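Local coordinates for alginate biosynthesis protein AlgX (Pseudomonas aeruginosa, PDB 4KNC), which takes part in O-acetylating the exopolysaccharide alginate and protects the polymer from degradation as it crosses the periplasm, at residues V356-L369 with I385-F399. Residues are numbered along the deposited sequence; the frame is centred on the assembly and turned at random.
Sequences VADVTYSDPSVHEL and IEQSKAVDTGGRYVF
Glu-368 and Glu-386 bring two acceptors together, OE2 and OE1 respectively, at 2.9 Å; the side chains run side by side with carboxylate planes steeply inclined, so probably one is protonated or the charges are otherwise screened. Nearby, His-367 inserts its ring into the loop 387-391: Gln-387 NE2 donates to ring atom ND1 over 2.8 Å, lying only 8° out of the ring plane. With ND1 as acceptor, this bond helps hold the ring's rotation. Ser-388 O lies over the rim of one face and Ser-365 O over the rim of the other. An extended Gln-387, with CG anti to the backbone N (chi1 166°), carries the amide to the ring. Beside it, Tyr-397 links two antiparallel pairings. Its OH donates in the carbonyl plane to a lone pair of Val-366 O, 2.9 Å away, and Leu-369 CB stands almost over the ring centre, a CH-pi contact 4.0 Å from the centroid. Tyr-361 meets the same ring obliquely and sends its own OH to Glu-368 O. Most backbone bonds fall in the pairings 357-360 with 396-399 and 368-369 with 385-386, the register shifting by two between them; Gln-387 N to His-367 O extends the second. Gly-395, at positive phi in the type I' turn 393-396, accepts through O from Tyr-361 N, which stands above the carbonyl plane. Arg-396 grips Asp-358 side-on: NE reaches OD1 and NH2 reaches OD2, both at 2.9 Å, with the planes 15° apart. Arg-396 NH1 also binds Asn-319 OD1, and Asp-358 OD2 accepts from Cys-321 N, tying the bridge to the last residues of the SGNH hydrolase-like domain. Strand 355-361 lies between 428-435 and 396-400, and 368-375 between 412-418 and 380-386. Val-356 and Val-398 rest on helix 307-316, Val-391 and Thr-393 on helix 275-282, both of the SGNH hydrolase-like domain.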
# COMPACT_ATOMS: atom_id res chain seq x y z
N VAL A 356 -8.59 20.67 8.86
CA VAL A 356 -8.67 19.21 8.74
C VAL A 356 -10.00 18.61 9.26
O VAL A 356 -10.58 19.10 10.24
CB VAL A 356 -7.44 18.54 9.43
CG1 VAL A 356 -7.68 17.07 9.76
CG2 VAL A 356 -6.20 18.70 8.55
N ALA A 357 -10.49 17.57 8.58
CA ALA A 357 -11.72 16.88 8.96
C ALA A 357 -11.46 15.48 9.53
O ALA A 357 -10.59 14.74 9.04
CB ALA A 357 -12.65 16.79 7.76
N ASP A 358 -12.24 15.13 10.55
CA ASP A 358 -12.13 13.87 11.27
C ASP A 358 -13.53 13.29 11.45
O ASP A 358 -14.39 13.93 12.06
CB ASP A 358 -11.48 14.11 12.64
CG ASP A 358 -10.94 12.84 13.28
OD1 ASP A 358 -11.52 11.75 13.04
OD2 ASP A 358 -9.94 12.92 14.01
N VAL A 359 -13.75 12.08 10.96
CA VAL A 359 -15.12 11.57 10.80
C VAL A 359 -15.28 10.09 11.16
O VAL A 359 -14.54 9.25 10.66
CB VAL A 359 -15.57 11.74 9.33
CG1 VAL A 359 -16.93 11.10 9.10
CG2 VAL A 359 -15.59 13.21 8.93
N THR A 360 -16.26 9.76 11.98
CA THR A 360 -16.43 8.39 12.45
C THR A 360 -17.86 7.83 12.36
O THR A 360 -18.76 8.28 13.08
CB THR A 360 -15.95 8.25 13.90
OG1 THR A 360 -14.56 8.61 13.98
CG2 THR A 360 -16.13 6.81 14.37
N TYR A 361 -18.04 6.85 11.48
CA TYR A 361 -19.29 6.09 11.40
C TYR A 361 -19.56 5.29 12.67
O TYR A 361 -18.64 4.86 13.36
CB TYR A 361 -19.24 5.09 10.24
CG TYR A 361 -19.45 5.68 8.87
CD1 TYR A 361 -20.62 6.37 8.56
CD2 TYR A 361 -18.49 5.53 7.88
CE1 TYR A 361 -20.81 6.90 7.30
CE2 TYR A 361 -18.68 6.05 6.62
CZ TYR A 361 -19.84 6.74 6.33
OH TYR A 361 -20.02 7.26 5.07
N SER A 362 -20.84 5.08 12.98
CA SER A 362 -21.20 4.25 14.12
C SER A 362 -20.95 2.77 13.83
O SER A 362 -20.73 1.98 14.74
CB SER A 362 -22.65 4.49 14.55
OG SER A 362 -23.55 4.35 13.47
N ASP A 363 -20.96 2.41 12.54
CA ASP A 363 -20.74 1.03 12.11
C ASP A 363 -19.43 0.91 11.33
O ASP A 363 -19.31 1.42 10.21
CB ASP A 363 -21.92 0.58 11.24
CG ASP A 363 -21.90 -0.91 10.94
OD1 ASP A 363 -20.85 -1.56 11.13
OD2 ASP A 363 -22.95 -1.43 10.50
N PRO A 364 -18.44 0.21 11.91
CA PRO A 364 -17.09 0.05 11.35
C PRO A 364 -17.07 -0.69 10.02
O PRO A 364 -16.02 -0.78 9.40
CB PRO A 364 -16.36 -0.79 12.41
CG PRO A 364 -17.16 -0.63 13.66
CD PRO A 364 -18.58 -0.49 13.21
N SER A 365 -18.22 -1.20 9.59
CA SER A 365 -18.29 -1.96 8.34
C SER A 365 -18.67 -1.06 7.17
O SER A 365 -18.93 -1.54 6.07
CB SER A 365 -19.27 -3.12 8.45
OG SER A 365 -20.60 -2.65 8.58
N VAL A 366 -18.71 0.25 7.42
CA VAL A 366 -19.01 1.19 6.34
C VAL A 366 -17.73 1.70 5.70
O VAL A 366 -17.06 2.59 6.23
CB VAL A 366 -19.87 2.37 6.82
CG1 VAL A 366 -20.27 3.22 5.63
CG2 VAL A 366 -21.11 1.86 7.54
N HIS A 367 -17.41 1.14 4.54
CA HIS A 367 -16.11 1.33 3.90
C HIS A 367 -16.16 2.34 2.76
O HIS A 367 -15.40 2.26 1.80
CB HIS A 367 -15.58 -0.01 3.40
CG HIS A 367 -15.41 -1.03 4.48
ND1 HIS A 367 -14.75 -0.75 5.66
CD2 HIS A 367 -15.82 -2.31 4.57
CE1 HIS A 367 -14.75 -1.83 6.42
NE2 HIS A 367 -15.39 -2.79 5.78
N GLU A 368 -17.05 3.31 2.89
CA GLU A 368 -17.19 4.34 1.88
C GLU A 368 -17.64 5.62 2.57
O GLU A 368 -18.49 5.57 3.46
CB GLU A 368 -18.23 3.92 0.83
CG GLU A 368 -18.52 5.00 -0.20
CD GLU A 368 -19.65 4.62 -1.15
OE1 GLU A 368 -20.71 4.16 -0.68
OE2 GLU A 368 -19.46 4.80 -2.37
N LEU A 369 -17.06 6.75 2.18
CA LEU A 369 -17.45 8.06 2.71
C LEU A 369 -17.57 9.09 1.60
O LEU A 369 -16.58 9.41 0.95
CB LEU A 369 -16.46 8.54 3.77
CG LEU A 369 -16.70 9.98 4.24
CD1 LEU A 369 -18.08 10.08 4.87
CD2 LEU A 369 -15.63 10.45 5.21
N ILE A 385 -14.25 8.97 -0.65
CA ILE A 385 -13.19 8.09 -0.16
C ILE A 385 -13.67 6.66 -0.04
O ILE A 385 -14.57 6.36 0.74
CB ILE A 385 -12.69 8.54 1.24
CG1 ILE A 385 -12.22 9.99 1.19
CG2 ILE A 385 -11.58 7.61 1.75
CD1 ILE A 385 -11.64 10.47 2.50
N GLU A 386 -13.07 5.77 -0.83
CA GLU A 386 -13.38 4.36 -0.77
C GLU A 386 -12.33 3.64 0.07
O GLU A 386 -11.13 3.76 -0.18
CB GLU A 386 -13.43 3.75 -2.18
CG GLU A 386 -14.43 4.40 -3.13
CD GLU A 386 -15.87 4.23 -2.68
OE1 GLU A 386 -16.66 5.18 -2.87
OE2 GLU A 386 -16.22 3.15 -2.15
N GLN A 387 -12.79 2.89 1.06
CA GLN A 387 -11.89 2.19 1.96
C GLN A 387 -11.99 0.69 1.70
O GLN A 387 -13.07 0.18 1.40
CB GLN A 387 -12.28 2.51 3.39
CG GLN A 387 -11.68 1.62 4.43
CD GLN A 387 -12.07 2.03 5.83
OE1 GLN A 387 -11.38 2.82 6.49
NE2 GLN A 387 -13.20 1.51 6.31
N SER A 388 -10.87 -0.02 1.82
CA SER A 388 -10.83 -1.47 1.63
C SER A 388 -11.84 -2.18 2.52
O SER A 388 -12.03 -1.80 3.68
CB SER A 388 -9.43 -2.01 1.94
OG SER A 388 -9.44 -3.42 2.00
N LYS A 389 -12.47 -3.22 1.97
CA LYS A 389 -13.45 -4.04 2.70
C LYS A 389 -12.79 -4.80 3.84
O LYS A 389 -13.46 -5.23 4.79
CB LYS A 389 -14.12 -5.05 1.76
CG LYS A 389 -14.77 -4.48 0.50
CD LYS A 389 -16.03 -3.68 0.81
CE LYS A 389 -16.80 -3.36 -0.47
NZ LYS A 389 -17.95 -2.46 -0.21
N ALA A 390 -11.47 -4.98 3.76
CA ALA A 390 -10.78 -5.84 4.71
C ALA A 390 -10.21 -5.12 5.92
O ALA A 390 -9.75 -5.76 6.85
CB ALA A 390 -9.70 -6.66 4.00
N VAL A 391 -10.23 -3.79 5.92
CA VAL A 391 -9.70 -3.06 7.07
C VAL A 391 -10.74 -2.66 8.09
O VAL A 391 -11.94 -2.70 7.84
CB VAL A 391 -8.89 -1.81 6.65
CG1 VAL A 391 -7.82 -2.19 5.63
CG2 VAL A 391 -9.83 -0.74 6.11
N ASP A 392 -10.27 -2.25 9.26
CA ASP A 392 -11.12 -1.80 10.35
C ASP A 392 -10.43 -0.63 11.03
O ASP A 392 -9.50 -0.82 11.82
CB ASP A 392 -11.35 -2.94 11.34
CG ASP A 392 -12.38 -2.60 12.42
OD1 ASP A 392 -12.29 -1.51 13.03
OD2 ASP A 392 -13.28 -3.44 12.66
N THR A 393 -10.87 0.59 10.71
CA THR A 393 -10.35 1.80 11.34
C THR A 393 -11.38 2.32 12.34
O THR A 393 -11.29 3.46 12.81
CB THR A 393 -10.04 2.91 10.31
OG1 THR A 393 -11.26 3.35 9.69
CG2 THR A 393 -9.08 2.39 9.24
N GLY A 394 -12.36 1.47 12.65
CA GLY A 394 -13.45 1.83 13.54
C GLY A 394 -14.42 2.77 12.86
O GLY A 394 -15.13 3.52 13.53
N GLY A 395 -14.44 2.75 11.53
CA GLY A 395 -15.28 3.65 10.76
C GLY A 395 -14.75 5.07 10.69
O GLY A 395 -15.44 5.96 10.20
N ARG A 396 -13.53 5.30 11.18
CA ARG A 396 -12.91 6.62 11.14
C ARG A 396 -12.17 6.91 9.82
O ARG A 396 -11.52 6.03 9.24
CB ARG A 396 -11.95 6.80 12.32
CG ARG A 396 -11.29 8.16 12.39
CD ARG A 396 -10.45 8.28 13.65
NE ARG A 396 -9.74 9.55 13.74
CZ ARG A 396 -8.50 9.68 14.20
NH1 ARG A 396 -7.84 8.60 14.62
NH2 ARG A 396 -7.93 10.87 14.26
N TYR A 397 -12.29 8.16 9.37
CA TYR A 397 -11.65 8.70 8.17
C TYR A 397 -11.10 10.05 8.58
O TYR A 397 -11.66 10.68 9.47
CB TYR A 397 -12.69 8.94 7.08
CG TYR A 397 -13.31 7.70 6.53
CD1 TYR A 397 -14.33 7.05 7.22
CD2 TYR A 397 -12.88 7.16 5.33
CE1 TYR A 397 -14.90 5.90 6.71
CE2 TYR A 397 -13.44 6.02 4.81
CZ TYR A 397 -14.45 5.39 5.50
OH TYR A 397 -15.01 4.24 4.98
N VAL A 398 -10.02 10.49 7.94
CA VAL A 398 -9.42 11.80 8.23
C VAL A 398 -8.87 12.40 6.93
O VAL A 398 -8.22 11.71 6.16
CB VAL A 398 -8.24 11.68 9.22
CG1 VAL A 398 -7.63 13.05 9.49
CG2 VAL A 398 -8.67 11.02 10.53
N PHE A 399 -9.14 13.68 6.69
CA PHE A 399 -8.66 14.30 5.45
C PHE A 399 -8.48 15.80 5.55
O PHE A 399 -9.18 16.47 6.31
CB PHE A 399 -9.56 13.95 4.24
CG PHE A 399 -10.96 14.52 4.33
CD1 PHE A 399 -11.98 13.83 4.95
CD2 PHE A 399 -11.26 15.75 3.75
CE1 PHE A 399 -13.27 14.34 5.02
CE2 PHE A 399 -12.55 16.28 3.81
CZ PHE A 399 -13.55 15.57 4.45